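Local structure of hypothetical protein Atu1913 (Agrobacterium tumefaciens, 2B1Y) at residues F6-Y11 with Q41-L46; I63-P66 with H70-L73; L73-E78 with A84-K89. The protein is of unknown function, belonging to the DUF1883 family and forming a two-chain assembly whose beta sheets continue from one subunit into the other. All coordinates share one frame; numbering follows the deposited sequence. Where two conformers were deposited one is given.

Interaction 1: residues F6-Y11 with Q41-L46; sequences FRYTHY and QRFTEL. With SO4 (sulfate ion), chain D.
Phe6, Tyr8 and Phe43 form a small aromatic cluster where the start of strand 8-16 meets helix 37-46. Phe43 is the buried member. Its CG stands anti to the backbone N (chi1 178°), and the ring projects from the helix toward the strand. There it meets Tyr8 in a T-shaped stack: the edge of Phe43 points at the tyrosine face, with ring centroids 5.3 Å apart and planes at 79°. The touching corner is Phe43 CE2, 3.8 Å from Tyr8 CD2; it sits over the tyrosine face, displaced toward the rim. Phe6 arrives from the opposite direction and puts its own edge against Phe43, CE2 to Phe43 CZ at 3.9 Å. Leu47 packs on both Phe6 and Tyr8. Away from the cluster, Arg42 holds a sulfate, probably from the crystallisation liquor, edge-on with two hydrogen bonds: NH1 to O2 at 3.0 Å, almost perfectly straight at 179°, and NH2 to O1 at 2.9 Å, clearly more bent. The strand edge itself pairs antiparallel with a strand of the second subunit. With no hydrogen bond between the two segments, helix 37-46 is set against the start of strand 8-16 and the loop before it through an aromatic cluster with one T-shaped pair.

Interaction 2: residues I63-P66 with H70-L73; sequences IAVP and HWHL
Residues 63-66 and 70-73 run in roughly opposite directions but stand well apart, Val65 CA to Trp71 CA being 8.2 Å at the nearest, and no hydrogen bond joins them. The gap is bridged by side chains, chiefly the Trp71 indole. With CG beside the backbone N and anti to the carbonyl carbon (chi1 -73°), the ring reaches across toward the other segment. Val65 lies over one of its faces, CB 4.2 Å above the plane and offset toward the rim. The CG1 branch, anti to its own backbone N, lies by the NE1 and CE2 side of the indole, but it is modelled too close to NE1 for its exact position to be trusted. These two segments do not pair with each other; residues of each join an antiparallel ladder with the second subunit, so the sheet is built from both chains. Pro66 meets the benzo end of the indole at a slant: its CD sits 3.5 Å from Trp71 CZ2, and its CG 3.6 Å from Trp71 CH2. The polar corner of this buried ring is satisfied within the turn, where Trp71 NE1 is hydrogen-bonded to Glu67 O. Met35 of the second subunit packs against Trp71, and Leu16 of that subunit against Val65.

Interaction 3: residues L73-E78 with A84-K89; sequences LIIDAE and AESSVK
Ile75 meets Ser86 where strand 69-76 faces the start of strand 86-91, and its branches can be taken in order from the backbone. CB is 4.2 Å from Ser86 OG. CG1, set beside the backbone N by a chi1 of -53°, comes closer, 3.6 Å from Ser86 OG, a van der Waals contact, while CG2 lies 4.3 Å from Ser86 CB. The tip, CD1, turns back along its own strand to Leu73, 4.4 Å from CD2. Ser86 OG thus rests against hydrocarbon here and finds its polar partner in Tyr11 OH of the second subunit. Two residues along each strand, Leu73 and Val88 meet tip to tip, Leu73 CD2 to Val88 CG2 at 3.8 Å. At the end of strand 69-76 the chain bends in an Asx turn: Asp76 OD2 accepts from Glu78 N at 2.9 Å, using its anti lone pair. That carboxylate is also gripped by the second subunit, with OD1 salt-bridged to Arg33 and OD2 bonded to Asn31 of that chain, a pairing that probably favours the ionised form. The two segments run antiparallel without a hydrogen bond between them, each strand laddering instead with the second subunit, whose Leu26 packs on Ile75.

How the interactions relate
Interactions 2 and 3 share strand 69-76 and meet at Leu73, their centres 13 Å apart; interaction 1 lies on the opposite side of the chain's centre, 26 Å and 28 Å from them, centre to centre. Interaction 2 is buried, whereas 1 and 3 are only partly so. All three are apolar in the main, with no hydrogen bond between their segments, but the means differ: ring against ring in 1, valine and proline against an indole in 2, aliphatic tips and a serine hydroxyl in 3. The second subunit brings the distant parts together. His10 in 6-11 bonds to His72 of the other chain, which links interaction 1 to the strand used by 2 and 3 across the interface.

Interaction 1: residues F6-Y11 with Q41-L46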
ATOM      1  N   PHE A   6       7.163  -8.336   0.674  1.00 38.13           N
ATOM      2  CA  PHE A   6       7.932  -8.603  -0.571  1.00 36.35           C
ATOM      3  C   PHE A   6       9.341  -8.042  -0.399  1.00 35.60           C
ATOM      4  O   PHE A   6       9.572  -7.236   0.503  1.00 35.40           O
ATOM      5  CB  PHE A   6       7.256  -7.946  -1.771  1.00 35.86           C
ATOM      6  CG  PHE A   6       6.955  -6.477  -1.572  1.00 36.26           C
ATOM      7  CD1 PHE A   6       5.705  -6.074  -1.112  1.00 35.14           C
ATOM      8  CD2 PHE A   6       7.941  -5.494  -1.814  1.00 33.77           C
ATOM      9  CE1 PHE A   6       5.425  -4.696  -0.912  1.00 37.62           C
ATOM     10  CE2 PHE A   6       7.661  -4.133  -1.615  1.00 34.96           C
ATOM     11  CZ  PHE A   6       6.407  -3.741  -1.159  1.00 35.98           C
ATOM     12  N   ARG A   7      10.282  -8.446  -1.256  1.00 33.48           N
ATOM     13  CA  ARG A   7      11.656  -8.007  -1.127  1.00 33.06           C
ATOM     14  C   ARG A   7      11.840  -6.676  -1.855  1.00 31.62           C
ATOM     15  O   ARG A   7      11.117  -6.369  -2.788  1.00 31.81           O
ATOM     16  CB  ARG A   7      12.647  -9.054  -1.675  1.00 33.06           C
ATOM     17  CG  ARG A   7      12.684 -10.410  -0.886  1.00 36.38           C
ATOM     18  CD  ARG A   7      13.842 -11.270  -1.337  1.00 34.27           C
ATOM     19  NE  ARG A   7      15.074 -10.589  -0.980  1.00 42.60           N
ATOM     20  CZ  ARG A   7      16.174 -10.567  -1.715  1.00 39.13           C
ATOM     21  NH1 ARG A   7      17.205  -9.881  -1.280  1.00 41.45           N
ATOM     22  NH2 ARG A   7      16.231 -11.217  -2.865  1.00 40.97           N
ATOM     23  N   TYR A   8      12.815  -5.907  -1.433  1.00 31.34           N
ATOM     24  CA  TYR A   8      13.077  -4.617  -2.093  1.00 30.70           C
ATOM     25  C   TYR A   8      14.514  -4.189  -1.851  1.00 30.11           C
ATOM     26  O   TYR A   8      15.195  -4.697  -0.939  1.00 29.94           O
ATOM     27  CB  TYR A   8      12.108  -3.521  -1.591  1.00 31.93           C
ATOM     28  CG  TYR A   8      12.378  -3.093  -0.171  1.00 33.85           C
ATOM     29  CD1 TYR A   8      11.909  -3.860   0.893  1.00 34.62           C
ATOM     30  CD2 TYR A   8      13.120  -1.944   0.111  1.00 34.38           C
ATOM     31  CE1 TYR A   8      12.173  -3.491   2.205  1.00 36.04           C
ATOM     32  CE2 TYR A   8      13.395  -1.568   1.417  1.00 36.48           C
ATOM     33  CZ  TYR A   8      12.904  -2.361   2.460  1.00 37.87           C
ATOM     34  OH  TYR A   8      13.135  -2.011   3.766  1.00 40.82           O
ATOM     35  N   THR A   9      14.962  -3.221  -2.654  1.00 28.52           N
ATOM     36  CA  THR A   9      16.250  -2.615  -2.470  1.00 28.68           C
ATOM     37  C   THR A   9      16.040  -1.116  -2.328  1.00 28.62           C
ATOM     38  O   THR A   9      15.308  -0.536  -3.106  1.00 28.83           O
ATOM     39  CB  THR A   9      17.099  -2.797  -3.737  1.00 29.85           C
ATOM     40  OG1 THR A   9      17.322  -4.189  -3.958  1.00 26.39           O
ATOM     41  CG2 THR A   9      18.432  -2.068  -3.573  1.00 29.74           C
ATOM     42  N   HIS A  10      16.667  -0.507  -1.331  1.00 28.28           N
ATOM     43  CA  HIS A  10      16.460   0.910  -1.043  1.00 28.88           C
ATOM     44  C   HIS A  10      17.751   1.693  -1.243  1.00 28.73           C
ATOM     45  O   HIS A  10      18.721   1.432  -0.545  1.00 29.63           O
ATOM     46  CB  HIS A  10      15.962   1.056   0.420  1.00 29.41           C
ATOM     47  CG  HIS A  10      16.006   2.461   0.948  1.00 29.36           C
ATOM     48  ND1 HIS A  10      16.391   2.763   2.246  1.00 29.71           N
ATOM     49  CD2 HIS A  10      15.753   3.646   0.343  1.00 30.40           C
ATOM     50  CE1 HIS A  10      16.349   4.072   2.418  1.00 28.77           C
ATOM     51  NE2 HIS A  10      15.966   4.633   1.282  1.00 29.76           N
ATOM     52  N   TYR A  11      17.772   2.631  -2.193  1.00 28.15           N
ATOM     53  CA  TYR A  11      18.862   3.616  -2.313  1.00 28.06           C
ATOM     54  C   TYR A  11      18.410   4.935  -1.667  1.00 29.00           C
ATOM     55  O   TYR A  11      17.439   5.548  -2.108  1.00 27.83           O
ATOM     56  CB  TYR A  11      19.264   3.888  -3.790  1.00 29.22           C
ATOM     57  CG  TYR A  11      19.613   2.648  -4.584  1.00 27.34           C
ATOM     58  CD1 TYR A  11      20.947   2.252  -4.719  1.00 26.37           C
ATOM     59  CD2 TYR A  11      18.616   1.863  -5.191  1.00 29.14           C
ATOM     60  CE1 TYR A  11      21.316   1.099  -5.427  1.00 27.70           C
ATOM     61  CE2 TYR A  11      18.983   0.666  -5.923  1.00 30.19           C
ATOM     62  CZ  TYR A  11      20.344   0.317  -6.018  1.00 29.08           C
ATOM     63  OH  TYR A  11      20.736  -0.813  -6.687  1.00 28.63           O
ATOM     64  N   GLN A  41       8.766   6.869   4.412  1.00 29.37           N
ATOM     65  CA  GLN A  41       8.250   6.407   5.696  1.00 31.40           C
ATOM     66  C   GLN A  41       6.934   5.630   5.527  1.00 30.24           C
ATOM     67  O   GLN A  41       6.759   4.579   6.130  1.00 30.57           O
ATOM     68  CB  GLN A  41       8.107   7.567   6.666  1.00 31.97           C
ATOM     69  CG  GLN A  41       9.457   8.075   7.189  1.00 39.01           C
ATOM     70  CD  GLN A  41      10.269   6.982   7.926  1.00 47.80           C
ATOM     71  OE1 GLN A  41      11.499   6.867   7.749  1.00 51.30           O
ATOM     72  NE2 GLN A  41       9.576   6.172   8.744  1.00 48.86           N
ATOM     73  N   ARG A  42       6.048   6.130   4.660  1.00 30.88           N
ATOM     74  CA  ARG A  42       4.828   5.413   4.283  1.00 30.07           C
ATOM     75  C   ARG A  42       5.140   4.030   3.679  1.00 29.90           C
ATOM     76  O   ARG A  42       4.563   3.024   4.089  1.00 29.96           O
ATOM     77  CB  ARG A  42       3.970   6.268   3.345  1.00 30.51           C
ATOM     78  CG  ARG A  42       3.504   7.583   3.976  1.00 30.51           C
ATOM     79  CD  ARG A  42       2.593   8.397   3.070  1.00 31.51           C
ATOM     80  NE  ARG A  42       2.194   9.637   3.740  1.00 35.34           N
ATOM     81  CZ  ARG A  42       2.592  10.867   3.394  1.00 33.78           C
ATOM     82  NH1 ARG A  42       3.412  11.069   2.366  1.00 35.47           N
ATOM     83  NH2 ARG A  42       2.180  11.907   4.089  1.00 33.03           N
ATOM     84  N   PHE A  43       6.061   3.965   2.717  1.00 30.06           N
ATOM     85  CA  PHE A  43       6.460   2.690   2.141  1.00 30.80           C
ATOM     86  C   PHE A  43       6.862   1.646   3.215  1.00 31.85           C
ATOM     87  O   PHE A  43       6.418   0.493   3.168  1.00 31.39           O
ATOM     88  CB  PHE A  43       7.626   2.898   1.160  1.00 30.77           C
ATOM     89  CG  PHE A  43       8.143   1.629   0.546  1.00 29.71           C
ATOM     90  CD1 PHE A  43       7.496   1.062  -0.559  1.00 31.36           C
ATOM     91  CD2 PHE A  43       9.294   1.017   1.047  1.00 30.75           C
ATOM     92  CE1 PHE A  43       7.972  -0.116  -1.136  1.00 28.48           C
ATOM     93  CE2 PHE A  43       9.759  -0.147   0.463  1.00 32.07           C
ATOM     94  CZ  PHE A  43       9.106  -0.686  -0.645  1.00 31.36           C
ATOM     95  N   THR A  44       7.685   2.046   4.175  0.50 32.42           N
ATOM     96  CA  THR A  44       8.163   1.091   5.183  0.50 33.25           C
ATOM     97  C   THR A  44       7.008   0.573   6.040  0.50 35.01           C
ATOM     98  O   THR A  44       7.055  -0.559   6.521  0.50 33.90           O
ATOM     99  CB  THR A  44       9.267   1.656   6.095  0.50 33.34           C
ATOM    100  OG1 THR A  44       8.714   2.655   6.961  0.50 33.02           O
ATOM    101  CG2 THR A  44      10.420   2.233   5.262  0.50 33.81           C
ATOM    102  N   GLU A  45       5.970   1.399   6.208  1.00 36.27           N
ATOM    103  CA  GLU A  45       4.748   0.966   6.893  1.00 39.29           C
ATOM    104  C   GLU A  45       4.011  -0.072   6.081  1.00 39.27           C
ATOM    105  O   GLU A  45       3.537  -1.055   6.642  1.00 41.01           O
ATOM    106  CB  GLU A  45       3.845   2.161   7.268  1.00 39.57           C
ATOM    107  CG  GLU A  45       4.531   3.239   8.129  1.00 45.75           C
ATOM    108  CD  GLU A  45       5.055   2.724   9.464  1.00 53.06           C
ATOM    109  OE1 GLU A  45       4.226   2.360  10.322  1.00 57.81           O
ATOM    110  OE2 GLU A  45       6.292   2.678   9.662  1.00 55.07           O
ATOM    111  N   LEU A  46       3.962   0.096   4.773  0.50 39.39           N
ATOM    112  CA  LEU A  46       3.210  -0.821   3.947  0.50 38.90           C
ATOM    113  C   LEU A  46       3.897  -2.189   3.702  0.50 38.57           C
ATOM    114  O   LEU A  46       3.257  -3.146   3.250  0.50 38.22           O
ATOM    115  CB  LEU A  46       2.741  -0.087   2.681  0.50 38.98           C
ATOM    116  CG  LEU A  46       1.999   1.227   3.044  0.50 37.88           C
ATOM    117  CD1 LEU A  46       1.912   2.192   1.858  0.50 35.54           C
ATOM    118  CD2 LEU A  46       0.615   0.999   3.657  0.50 35.53           C
TER
HETATM  119  S   SO4 D 204       3.968  14.826   2.697  1.00 86.71           S
HETATM  120  O1  SO4 D 204       3.952  14.195   4.020  1.00 86.91           O
HETATM  121  O2  SO4 D 204       4.264  13.815   1.681  1.00 86.85           O
HETATM  122  O3  SO4 D 204       2.663  15.410   2.414  1.00 87.04           O
HETATM  123  O4  SO4 D 204       4.980  15.880   2.671  1.00 87.00           O

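Interaction 2: residues I63-P66 with H70-L73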
ATOM      1  N   ILE A  63     -17.187 -12.676   7.419  1.00 34.25           N
ATOM      2  CA  ILE A  63     -15.775 -12.765   7.752  1.00 35.08           C
ATOM      3  C   ILE A  63     -15.760 -12.980   9.263  1.00 34.53           C
ATOM      4  O   ILE A  63     -16.433 -12.266   9.997  1.00 34.05           O
ATOM      5  CB  ILE A  63     -14.991 -11.443   7.456  1.00 35.46           C
ATOM      6  CG1 ILE A  63     -15.067 -11.023   5.990  1.00 35.70           C
ATOM      7  CG2 ILE A  63     -13.478 -11.590   7.876  1.00 37.61           C
ATOM      8  CD1 ILE A  63     -14.202  -9.771   5.653  1.00 36.26           C
ATOM      9  N   ALA A  64     -15.013 -13.975   9.735  1.00 35.18           N
ATOM     10  CA  ALA A  64     -14.971 -14.257  11.162  1.00 35.00           C
ATOM     11  C   ALA A  64     -13.685 -13.662  11.718  1.00 34.75           C
ATOM     12  O   ALA A  64     -12.629 -13.738  11.085  1.00 34.71           O
ATOM     13  CB  ALA A  64     -15.014 -15.760  11.401  1.00 36.00           C
ATOM     14  N   VAL A  65     -13.786 -13.026  12.869  1.00 33.09           N
ATOM     15  CA  VAL A  65     -12.640 -12.384  13.479  1.00 34.42           C
ATOM     16  C   VAL A  65     -11.754 -13.539  13.994  1.00 33.67           C
ATOM     17  O   VAL A  65     -12.267 -14.435  14.646  1.00 34.20           O
ATOM     18  CB  VAL A  65     -13.129 -11.492  14.618  1.00 33.47           C
ATOM     19  CG1 VAL A  65     -11.999 -11.085  15.496  1.00 37.29           C
ATOM     20  CG2 VAL A  65     -13.926 -10.258  14.047  1.00 36.76           C
ATOM     21  N   PRO A  66     -10.457 -13.557  13.648  1.00 34.25           N
ATOM     22  CA  PRO A  66      -9.577 -14.695  14.027  1.00 34.56           C
ATOM     23  C   PRO A  66      -8.997 -14.741  15.463  1.00 36.47           C
ATOM     24  O   PRO A  66      -8.598 -15.824  15.931  1.00 35.97           O
ATOM     25  CB  PRO A  66      -8.419 -14.564  13.044  1.00 35.09           C
ATOM     26  CG  PRO A  66      -8.303 -13.045  12.853  1.00 34.33           C
ATOM     27  CD  PRO A  66      -9.747 -12.573  12.800  1.00 33.96           C
ATOM     28  N   HIS A  70      -8.900  -5.308  19.064  1.00 35.78           N
ATOM     29  CA  HIS A  70      -9.616  -4.148  18.521  1.00 34.14           C
ATOM     30  C   HIS A  70      -9.543  -4.291  17.006  1.00 32.28           C
ATOM     31  O   HIS A  70      -8.461  -4.380  16.433  1.00 33.17           O
ATOM     32  CB  HIS A  70      -8.875  -2.884  18.936  1.00 34.19           C
ATOM     33  CG  HIS A  70      -9.599  -1.596  18.684  1.00 37.24           C
ATOM     34  ND1 HIS A  70      -9.446  -0.505  19.521  1.00 39.90           N
ATOM     35  CD2 HIS A  70     -10.425  -1.188  17.690  1.00 38.32           C
ATOM     36  CE1 HIS A  70     -10.166   0.508  19.065  1.00 39.18           C
ATOM     37  NE2 HIS A  70     -10.768   0.121  17.957  1.00 36.09           N
ATOM     38  N   TRP A  71     -10.709  -4.292  16.368  1.00 31.48           N
ATOM     39  CA  TRP A  71     -10.836  -4.555  14.921  1.00 28.50           C
ATOM     40  C   TRP A  71     -11.389  -3.337  14.190  1.00 28.36           C
ATOM     41  O   TRP A  71     -12.134  -2.544  14.760  1.00 26.40           O
ATOM     42  CB  TRP A  71     -11.707  -5.802  14.657  1.00 29.29           C
ATOM     43  CG  TRP A  71     -10.971  -7.069  15.015  1.00 30.31           C
ATOM     44  CD1 TRP A  71     -11.104  -7.792  16.168  1.00 30.55           C
ATOM     45  CD2 TRP A  71      -9.944  -7.715  14.245  1.00 30.56           C
ATOM     46  NE1 TRP A  71     -10.251  -8.866  16.149  1.00 32.52           N
ATOM     47  CE2 TRP A  71      -9.530  -8.852  14.980  1.00 30.20           C
ATOM     48  CE3 TRP A  71      -9.377  -7.475  12.983  1.00 30.39           C
ATOM     49  CZ2 TRP A  71      -8.546  -9.734  14.519  1.00 30.73           C
ATOM     50  CZ3 TRP A  71      -8.384  -8.339  12.524  1.00 30.44           C
ATOM     51  CH2 TRP A  71      -7.976  -9.460  13.297  1.00 31.81           C
ATOM     52  N   HIS A  72     -10.992  -3.200  12.912  1.00 27.55           N
ATOM     53  CA  HIS A  72     -11.456  -2.115  12.047  1.00 27.17           C
ATOM     54  C   HIS A  72     -11.874  -2.743  10.725  1.00 25.93           C
ATOM     55  O   HIS A  72     -11.215  -3.638  10.277  1.00 25.38           O
ATOM     56  CB  HIS A  72     -10.297  -1.145  11.774  1.00 27.44           C
ATOM     57  CG  HIS A  72      -9.834  -0.418  12.999  1.00 30.02           C
ATOM     58  ND1 HIS A  72     -10.332   0.811  13.369  1.00 29.63           N
ATOM     59  CD2 HIS A  72      -8.984  -0.796  13.988  1.00 29.89           C
ATOM     60  CE1 HIS A  72      -9.756   1.196  14.495  1.00 28.93           C
ATOM     61  NE2 HIS A  72      -8.958   0.229  14.906  1.00 29.45           N
ATOM     62  N   LEU A  73     -12.988  -2.303  10.146  1.00 26.91           N
ATOM     63  CA  LEU A  73     -13.430  -2.848   8.870  1.00 27.14           C
ATOM     64  C   LEU A  73     -13.386  -1.705   7.873  1.00 28.17           C
ATOM     65  O   LEU A  73     -13.989  -0.636   8.122  1.00 28.56           O
ATOM     66  CB  LEU A  73     -14.859  -3.386   8.976  1.00 27.57           C
ATOM     67  CG  LEU A  73     -15.410  -3.883   7.638  1.00 27.62           C
ATOM     68  CD1 LEU A  73     -14.643  -5.141   7.279  1.00 29.79           C
ATOM     69  CD2 LEU A  73     -16.886  -4.117   7.750  1.00 30.94           C
TER

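Interaction 3: residues L73-E78 with A84-K89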
ATOM      1  N   LEU A  73     -12.988  -2.303  10.146  1.00 26.91           N
ATOM      2  CA  LEU A  73     -13.430  -2.848   8.870  1.00 27.14           C
ATOM      3  C   LEU A  73     -13.386  -1.705   7.873  1.00 28.17           C
ATOM      4  O   LEU A  73     -13.989  -0.636   8.122  1.00 28.56           O
ATOM      5  CB  LEU A  73     -14.859  -3.386   8.976  1.00 27.57           C
ATOM      6  CG  LEU A  73     -15.410  -3.883   7.638  1.00 27.62           C
ATOM      7  CD1 LEU A  73     -14.643  -5.141   7.279  1.00 29.79           C
ATOM      8  CD2 LEU A  73     -16.886  -4.117   7.750  1.00 30.94           C
ATOM      9  N   ILE A  74     -12.691  -1.939   6.768  1.00 26.80           N
ATOM     10  CA  ILE A  74     -12.607  -0.948   5.702  1.00 26.48           C
ATOM     11  C   ILE A  74     -13.338  -1.466   4.512  1.00 26.22           C
ATOM     12  O   ILE A  74     -13.101  -2.590   4.094  1.00 26.47           O
ATOM     13  CB  ILE A  74     -11.134  -0.676   5.299  1.00 28.15           C
ATOM     14  CG1 ILE A  74     -10.384  -0.054   6.464  1.00 27.53           C
ATOM     15  CG2 ILE A  74     -11.047   0.172   3.997  1.00 26.25           C
ATOM     16  CD1 ILE A  74     -10.953   1.185   7.034  1.00 31.85           C
ATOM     17  N   ILE A  75     -14.206  -0.631   3.953  1.00 26.15           N
ATOM     18  CA  ILE A  75     -14.754  -0.856   2.613  1.00 26.70           C
ATOM     19  C   ILE A  75     -14.127   0.197   1.715  1.00 27.18           C
ATOM     20  O   ILE A  75     -14.159   1.379   2.049  1.00 25.28           O
ATOM     21  CB  ILE A  75     -16.299  -0.658   2.584  1.00 27.32           C
ATOM     22  CG1 ILE A  75     -16.957  -1.528   3.682  1.00 28.16           C
ATOM     23  CG2 ILE A  75     -16.849  -0.953   1.190  1.00 27.11           C
ATOM     24  CD1 ILE A  75     -16.702  -2.979   3.547  1.00 29.21           C
ATOM     25  N   ASP A  76     -13.545  -0.207   0.590  1.00 27.17           N
ATOM     26  CA  ASP A  76     -12.836   0.812  -0.189  1.00 29.20           C
ATOM     27  C   ASP A  76     -12.818   0.568  -1.678  1.00 29.76           C
ATOM     28  O   ASP A  76     -13.018  -0.548  -2.166  1.00 29.75           O
ATOM     29  CB  ASP A  76     -11.401   0.987   0.334  1.00 29.29           C
ATOM     30  CG  ASP A  76     -10.499  -0.189  -0.044  1.00 30.39           C
ATOM     31  OD1 ASP A  76     -10.329  -1.109   0.767  1.00 32.36           O
ATOM     32  OD2 ASP A  76     -10.023  -0.228  -1.193  1.00 33.66           O
ATOM     33  N   ALA A  77     -12.533   1.644  -2.400  1.00 31.86           N
ATOM     34  CA  ALA A  77     -12.616   1.638  -3.841  1.00 32.47           C
ATOM     35  C   ALA A  77     -11.248   1.548  -4.518  1.00 33.43           C
ATOM     36  O   ALA A  77     -11.128   1.910  -5.689  1.00 33.64           O
ATOM     37  CB  ALA A  77     -13.363   2.877  -4.314  1.00 32.61           C
ATOM     38  N   GLU A  78     -10.226   1.052  -3.826  1.00 33.68           N
ATOM     39  CA  GLU A  78      -8.924   0.917  -4.496  1.00 35.63           C
ATOM     40  C   GLU A  78      -8.993   0.015  -5.747  1.00 34.92           C
ATOM     41  O   GLU A  78      -9.356  -1.134  -5.648  1.00 35.23           O
ATOM     42  CB  GLU A  78      -7.854   0.411  -3.524  1.00 34.63           C
ATOM     43  CG  GLU A  78      -6.493   0.312  -4.216  1.00 38.26           C
ATOM     44  CD  GLU A  78      -5.339  -0.075  -3.295  1.00 38.67           C
ATOM     45  OE1 GLU A  78      -5.545  -0.796  -2.297  1.00 38.04           O
ATOM     46  OE2 GLU A  78      -4.197   0.344  -3.605  1.00 43.73           O
ATOM     47  N   ALA A  84     -18.654   1.682  -2.876  1.00 27.88           N
ATOM     48  CA  ALA A  84     -19.907   0.981  -2.603  1.00 27.86           C
ATOM     49  C   ALA A  84     -20.589   1.551  -1.359  1.00 28.41           C
ATOM     50  O   ALA A  84     -19.901   2.015  -0.429  1.00 28.86           O
ATOM     51  CB  ALA A  84     -19.620  -0.561  -2.376  1.00 26.95           C
ATOM     52  N   GLU A  85     -21.926   1.568  -1.344  1.00 28.34           N
ATOM     53  CA  GLU A  85     -22.658   1.665  -0.087  1.00 29.57           C
ATOM     54  C   GLU A  85     -22.492   0.344   0.657  1.00 28.81           C
ATOM     55  O   GLU A  85     -22.406  -0.748   0.051  1.00 29.17           O
ATOM     56  CB  GLU A  85     -24.143   1.894  -0.284  1.00 30.78           C
ATOM     57  CG  GLU A  85     -24.595   3.320  -0.002  1.00 38.96           C
ATOM     58  CD  GLU A  85     -24.587   4.153  -1.227  1.00 48.17           C
ATOM     59  OE1 GLU A  85     -25.317   3.788  -2.186  1.00 53.56           O
ATOM     60  OE2 GLU A  85     -23.856   5.179  -1.243  1.00 53.82           O
ATOM     61  N   SER A  86     -22.503   0.427   1.970  1.00 27.58           N
ATOM     62  CA  SER A  86     -22.232  -0.747   2.753  1.00 26.09           C
ATOM     63  C   SER A  86     -22.950  -0.707   4.102  1.00 26.30           C
ATOM     64  O   SER A  86     -23.398   0.354   4.580  1.00 24.12           O
ATOM     65  CB  SER A  86     -20.722  -0.913   2.956  1.00 27.53           C
ATOM     66  OG  SER A  86     -20.199   0.106   3.802  1.00 27.22           O
ATOM     67  N   SER A  87     -23.066  -1.888   4.688  1.00 26.11           N
ATOM     68  CA  SER A  87     -23.554  -2.046   6.055  1.00 28.41           C
ATOM     69  C   SER A  87     -22.850  -3.246   6.658  1.00 28.56           C
ATOM     70  O   SER A  87     -22.364  -4.137   5.931  1.00 28.74           O
ATOM     71  CB  SER A  87     -25.083  -2.141   6.108  1.00 29.88           C
ATOM     72  OG  SER A  87     -25.515  -3.394   5.625  1.00 36.04           O
ATOM     73  N   VAL A  88     -22.728  -3.247   7.983  1.00 28.31           N
ATOM     74  CA  VAL A  88     -22.105  -4.350   8.697  1.00 28.15           C
ATOM     75  C   VAL A  88     -22.952  -4.729   9.939  1.00 30.09           C
ATOM     76  O   VAL A  88     -23.391  -3.864  10.700  1.00 29.78           O
ATOM     77  CB  VAL A  88     -20.587  -4.086   9.043  1.00 28.97           C
ATOM     78  CG1 VAL A  88     -20.387  -2.855   9.888  1.00 30.78           C
ATOM     79  CG2 VAL A  88     -19.946  -5.329   9.715  1.00 28.62           C
ATOM     80  N   LYS A  89     -23.204  -6.021  10.104  1.00 29.64           N
ATOM     81  CA  LYS A  89     -23.976  -6.535  11.236  1.00 33.14           C
ATOM     82  C   LYS A  89     -23.010  -7.452  11.948  1.00 34.25           C
ATOM     83  O   LYS A  89     -22.365  -8.297  11.327  1.00 32.27           O
ATOM     84  CB  LYS A  89     -25.226  -7.283  10.747  1.00 32.26           C
ATOM     85  CG  LYS A  89     -26.200  -7.688  11.814  1.00 35.86           C
ATOM     86  CD  LYS A  89     -27.356  -8.498  11.224  1.00 36.85           C
ATOM     87  CE  LYS A  89     -28.670  -8.073  11.877  1.00 44.63           C
ATOM     88  NZ  LYS A  89     -29.751  -9.135  12.006  1.00 48.69           N
TER